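Local coordinates for protein D-3-phosphoglycerate dehydrogenase (PDB 2EKL) that probably catalyses the NAD-dependent oxidation of D-3-phosphoglycerate, a step in amino-acid biosynthesis, at residues A[98-103]-A[293-298]; A[77-82]-A[94-99]. All coordinates share one frame; numbering follows the deposited sequence.

Interaction 1 (A[98-103]-A[293-298])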
loop_
_atom_site.group_PDB
_atom_site.type_symbol
_atom_site.label_atom_id
_atom_site.label_comp_id
_atom_site.label_asym_id
_atom_site.label_seq_id
_atom_site.Cartn_x
_atom_site.Cartn_y
_atom_site.Cartn_z
ATOM N N PRO A 98 -0.202 25.115 -4.274
ATOM C CA PRO A 98 0.862 24.223 -4.749
ATOM C C PRO A 98 1.496 23.371 -3.647
ATOM O O PRO A 98 1.860 23.877 -2.585
ATOM C CB PRO A 98 1.858 25.190 -5.390
ATOM C CG PRO A 98 1.683 26.437 -4.578
ATOM C CD PRO A 98 0.181 26.527 -4.440
ATOM N N GLY A 99 1.619 22.073 -3.915
ATOM C CA GLY A 99 2.212 21.154 -2.956
ATOM C C GLY A 99 1.311 20.743 -1.801
ATOM O O GLY A 99 1.714 19.955 -0.951
ATOM N N ALA A 100 0.085 21.257 -1.781
ATOM C CA ALA A 100 -0.863 20.965 -0.709
ATOM C C ALA A 100 -1.214 19.493 -0.472
ATOM O O ALA A 100 -1.621 19.124 0.630
ATOM C CB ALA A 100 -2.142 21.752 -0.936
ATOM N N SER A 101 -1.056 18.650 -1.486
ATOM C CA SER A 101 -1.418 17.245 -1.331
ATOM C C SER A 101 -0.252 16.262 -1.374
ATOM O O SER A 101 -0.466 15.049 -1.426
ATOM C CB SER A 101 -2.427 16.854 -2.411
ATOM O OG SER A 101 -1.810 16.787 -3.683
ATOM N N THR A 102 0.972 16.776 -1.333
ATOM C CA THR A 102 2.161 15.931 -1.408
ATOM C C THR A 102 2.115 14.601 -0.656
ATOM O O THR A 102 2.218 13.541 -1.274
ATOM C CB THR A 102 3.423 16.701 -0.952
ATOM O OG1 THR A 102 3.609 17.851 -1.788
ATOM C CG2 THR A 102 4.658 15.810 -1.051
ATOM N N ASP A 103 1.956 14.636 0.665
ATOM C CA ASP A 103 1.955 13.387 1.430
ATOM C C ASP A 103 0.839 12.420 1.054
ATOM O O ASP A 103 1.026 11.203 1.100
ATOM C CB ASP A 103 1.921 13.662 2.941
ATOM C CG ASP A 103 3.220 14.270 3.457
ATOM O OD1 ASP A 103 4.296 13.988 2.879
ATOM O OD2 ASP A 103 3.168 15.020 4.456
ATOM N N LYS A 293 -8.289 19.904 3.260
ATOM C CA LYS A 293 -8.359 21.020 4.200
ATOM C C LYS A 293 -7.181 21.955 3.934
ATOM O O LYS A 293 -7.319 23.180 3.990
ATOM C CB LYS A 293 -8.303 20.529 5.650
ATOM C CG LYS A 293 -8.283 21.666 6.670
ATOM C CD LYS A 293 -8.079 21.157 8.089
ATOM C CE LYS A 293 -7.958 22.311 9.074
ATOM N NZ LYS A 293 -7.650 21.842 10.451
ATOM N N ARG A 294 -6.016 21.383 3.643
ATOM C CA ARG A 294 -4.848 22.210 3.363
ATOM C C ARG A 294 -5.051 23.008 2.077
ATOM O O ARG A 294 -4.613 24.157 1.981
ATOM C CB ARG A 294 -3.579 21.360 3.258
ATOM C CG ARG A 294 -3.080 20.831 4.597
ATOM C CD ARG A 294 -1.610 20.469 4.510
ATOM N NE ARG A 294 -1.391 19.406 3.541
ATOM C CZ ARG A 294 -1.577 18.115 3.794
ATOM N NH1 ARG A 294 -1.981 17.721 4.999
ATOM N NH2 ARG A 294 -1.375 17.222 2.834
ATOM N N VAL A 295 -5.710 22.406 1.090
ATOM C CA VAL A 295 -5.968 23.102 -0.165
ATOM C C VAL A 295 -6.801 24.349 0.122
ATOM O O VAL A 295 -6.492 25.438 -0.359
ATOM C CB VAL A 295 -6.724 22.202 -1.175
ATOM C CG1 VAL A 295 -7.224 23.033 -2.349
ATOM C CG2 VAL A 295 -5.793 21.106 -1.685
ATOM N N ALA A 296 -7.847 24.187 0.924
ATOM C CA ALA A 296 -8.713 25.307 1.274
ATOM C C ALA A 296 -7.966 26.372 2.074
ATOM O O ALA A 296 -8.053 27.562 1.762
ATOM C CB ALA A 296 -9.923 24.808 2.066
ATOM N N GLU A 297 -7.233 25.945 3.100
ATOM C CA GLU A 297 -6.482 26.874 3.947
ATOM C C GLU A 297 -5.390 27.621 3.196
ATOM O O GLU A 297 -5.219 28.828 3.370
ATOM C CB GLU A 297 -5.845 26.134 5.124
ATOM C CG GLU A 297 -6.829 25.378 5.996
ATOM C CD GLU A 297 -6.181 24.831 7.250
ATOM O OE1 GLU A 297 -5.064 24.279 7.151
ATOM O OE2 GLU A 297 -6.789 24.946 8.334
ATOM N N MET A 298 -4.641 26.899 2.371
ATOM C CA MET A 298 -3.568 27.510 1.605
ATOM C C MET A 298 -4.103 28.482 0.566
ATOM O O MET A 298 -3.551 29.566 0.382
ATOM C CB MET A 298 -2.731 26.434 0.918
ATOM C CG MET A 298 -1.895 25.614 1.872
ATOM S SD MET A 298 -0.826 24.480 0.980
ATOM C CE MET A 298 0.028 25.647 -0.101
HETATM O O HOH W 1 1.437 19.532 1.852
#

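Interaction 2 (A[77-82]-A[94-99])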
loop_
_atom_site.group_PDB
_atom_site.type_symbol
_atom_site.label_atom_id
_atom_site.label_comp_id
_atom_site.label_asym_id
_atom_site.label_seq_id
_atom_site.Cartn_x
_atom_site.Cartn_y
_atom_site.Cartn_z
ATOM N N ILE A 77 -4.760 22.159 -6.508
ATOM C CA ILE A 77 -3.318 21.965 -6.520
ATOM C C ILE A 77 -2.688 22.264 -7.878
ATOM O O ILE A 77 -1.475 22.152 -8.040
ATOM C CB ILE A 77 -2.969 20.520 -6.114
ATOM C CG1 ILE A 77 -3.570 19.538 -7.124
ATOM C CG2 ILE A 77 -3.504 20.235 -4.715
ATOM C CD1 ILE A 77 -3.314 18.085 -6.804
ATOM N N GLY A 78 -3.517 22.647 -8.845
ATOM C CA GLY A 78 -3.018 22.952 -10.176
ATOM C C GLY A 78 -3.690 24.166 -10.788
ATOM O O GLY A 78 -4.528 24.800 -10.151
ATOM N N LEU A 79 -3.334 24.488 -12.029
ATOM C CA LEU A 79 -3.904 25.647 -12.713
ATOM C C LEU A 79 -4.253 25.347 -14.167
ATOM O O LEU A 79 -4.229 26.241 -15.012
ATOM C CB LEU A 79 -2.911 26.812 -12.672
ATOM C CG LEU A 79 -2.451 27.316 -11.302
ATOM C CD1 LEU A 79 -1.355 28.351 -11.487
ATOM C CD2 LEU A 79 -3.630 27.913 -10.545
ATOM N N ASP A 80 -4.593 24.095 -14.455
ATOM C CA ASP A 80 -4.922 23.690 -15.818
ATOM C C ASP A 80 -6.186 24.325 -16.397
ATOM O O ASP A 80 -6.394 24.293 -17.609
ATOM C CB ASP A 80 -5.043 22.166 -15.901
ATOM C CG ASP A 80 -3.755 21.457 -15.526
ATOM O OD1 ASP A 80 -2.685 21.851 -16.038
ATOM O OD2 ASP A 80 -3.812 20.500 -14.725
ATOM N N ASN A 81 -7.027 24.900 -15.544
ATOM C CA ASN A 81 -8.259 25.518 -16.024
ATOM C C ASN A 81 -8.148 27.037 -16.083
ATOM O O ASN A 81 -9.139 27.731 -16.307
ATOM C CB ASN A 81 -9.438 25.108 -15.132
ATOM C CG ASN A 81 -9.346 25.686 -13.733
ATOM O OD1 ASN A 81 -8.276 25.711 -13.126
ATOM N ND2 ASN A 81 -10.479 26.142 -13.207
ATOM N N ILE A 82 -6.936 27.544 -15.890
ATOM C CA ILE A 82 -6.682 28.990 -15.922
ATOM C C ILE A 82 -5.702 29.351 -17.015
ATOM O O ILE A 82 -4.706 28.669 -17.222
ATOM C CB ILE A 82 -6.070 29.455 -14.609
ATOM C CG1 ILE A 82 -7.003 29.142 -13.447
ATOM C CG2 ILE A 82 -5.879 30.983 -14.670
ATOM C CD1 ILE A 82 -8.296 29.958 -13.517
ATOM N N VAL A 94 -2.302 35.320 -9.629
ATOM C CA VAL A 94 -2.955 34.016 -9.640
ATOM C C VAL A 94 -2.455 33.198 -8.453
ATOM O O VAL A 94 -1.257 32.945 -8.328
ATOM C CB VAL A 94 -2.650 33.256 -10.946
ATOM C CG1 VAL A 94 -3.406 31.938 -10.973
ATOM C CG2 VAL A 94 -3.029 34.113 -12.145
ATOM N N VAL A 95 -3.376 32.791 -7.582
ATOM C CA VAL A 95 -3.014 32.011 -6.404
ATOM C C VAL A 95 -3.753 30.686 -6.330
ATOM O O VAL A 95 -4.845 30.534 -6.876
ATOM C CB VAL A 95 -3.303 32.789 -5.095
ATOM C CG1 VAL A 95 -2.477 34.068 -5.048
ATOM C CG2 VAL A 95 -4.793 33.102 -4.991
ATOM N N TYR A 96 -3.139 29.722 -5.651
ATOM C CA TYR A 96 -3.734 28.406 -5.469
ATOM C C TYR A 96 -3.014 27.702 -4.325
ATOM O O TYR A 96 -2.462 28.368 -3.447
ATOM C CB TYR A 96 -3.670 27.583 -6.767
ATOM C CG TYR A 96 -2.284 27.231 -7.268
ATOM C CD1 TYR A 96 -1.360 28.224 -7.589
ATOM C CD2 TYR A 96 -1.913 25.899 -7.456
ATOM C CE1 TYR A 96 -0.097 27.900 -8.089
ATOM C CE2 TYR A 96 -0.655 25.563 -7.954
ATOM C CZ TYR A 96 0.247 26.569 -8.269
ATOM O OH TYR A 96 1.489 26.242 -8.759
ATOM N N ALA A 97 -3.012 26.372 -4.322
ATOM C CA ALA A 97 -2.365 25.633 -3.238
ATOM C C ALA A 97 -1.313 24.628 -3.701
ATOM O O ALA A 97 -1.481 23.418 -3.533
ATOM C CB ALA A 97 -3.427 24.921 -2.397
ATOM N N PRO A 98 -0.202 25.115 -4.274
ATOM C CA PRO A 98 0.862 24.223 -4.749
ATOM C C PRO A 98 1.496 23.371 -3.647
ATOM O O PRO A 98 1.860 23.877 -2.585
ATOM C CB PRO A 98 1.858 25.190 -5.390
ATOM C CG PRO A 98 1.683 26.437 -4.578
ATOM C CD PRO A 98 0.181 26.527 -4.440
ATOM N N GLY A 99 1.619 22.073 -3.915
ATOM C CA GLY A 99 2.212 21.154 -2.956
ATOM C C GLY A 99 1.311 20.743 -1.801
ATOM O O GLY A 99 1.714 19.955 -0.951
HETATM O O HOH W 2 0.430 20.938 -6.254
#

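Interaction 1 (A[98-103]-A[293-298])
Arg294 grips the carbonyl oxygen of Ala100 side-on. Both NE and NH2 of Arg294 donate to this one atom, Ala100 O, each at 2.9 Å. The forked bond is not straight: each N-H meets the oxygen at 135°. The oxygen sits at the guanidinium edge but 21° out of its plane, and both nitrogens approach it from one face of the carbonyl. A bend at chi3 (-62°) brings the NE/NH2 edge of Arg294 to Ala100 O. NH2 also forms a salt bridge with Glu139 of the second subunit, so the group ties the loop to the dimer interface. A water bonded to Gly99 O lies 3.3 Å from Arg294 NE, a weak link. The loop leads from strand 93-95, at the edge of the five-stranded parallel sheet, into helix 102-118. It packs here on helix 289-309, near the C-terminus of the chain. The CB of Ala100 meets Met298 SD at 3.6 Å and Val295 CG2 at 3.8 Å, between the thioether and one valine branch. The thioether chain of Met298 turns at its last torsion and sets CE 3.6 Å from Pro98 O. A type I turn from Gly99 to Thr102 shapes the loop. Thr102 OG1 closes it with a 3.0 Å bond to Gly99 O, which also accepts from Thr102 N. Within the turn, Ser101 lies in the NAD pocket and touches the cofactor.

Interaction 2 (A[77-82]-A[94-99])
Leu79 lies over one face of the Tyr96 ring. Its CG stands 3.8 Å from the Tyr96 ring centroid, only 5° off the ring normal, a CH-pi contact. Its methyls spread across the ring: Leu79 CD2 sits 3.6 Å from Tyr96 CG, while CD1 of Leu79 lies nearest CE1 of Tyr96. CD2 also reaches Val94 CG1 at 4.1 Å. Pro98 packs on the opposite face, with its CD 3.5 Å above the plane of the Tyr96 ring, sandwiching the ring. The carbonyl of Ile77 comes to the ring edge, its O 3.5 Å from Tyr96 CE2. Chi1 of Tyr96 (64°) places CG between the backbone N and the carbonyl carbon, which turns the ring toward the 77-82 loop. Further out, a water bridges the backbones, donating to Ile77 O and accepting from Gly99 N. Ile77 itself belongs to the NAD pocket and touches the cofactor. The loop follows strand 71-74, whose neighbour in the parallel sheet is strand 93-95. Arg74 touches both Leu79 and Tyr96, and Tyr96 O accepts from Asn302 on helix 289-309. With an alanine at Tyr96, Leu79 would probably lose the ring face it packs on, and a gap would open between it and Pro98. The direct contact is apolar and CH-pi packing plus a water bridge, so it depends on shape fit more than on directed polar bonds.

How the interactions relate
Interactions 1 and 2 share Pro98 and Gly99, and their centres are about 11 Å apart. The 94-99 run leads straight into the 98-103 loop. Helix 289-309 also joins them: Met298 CB of interaction 1 meets Ala97 CB of interaction 2 at 3.7 Å, and Val295 CG2 lies 3.9 Å from Ile77 CG2. Ser101 OG packs 3.7 Å from Ile77 CD1. That last pair borders the cofactor. The side chain of Ser101 is about 3 Å, and that of Ile77 about 4 Å, from bound NAD at their nearest atoms. Both also touch Ala286, an NAD-binding residue. Together they lie where two loops of the domain with the five-stranded sheet meet the cofactor.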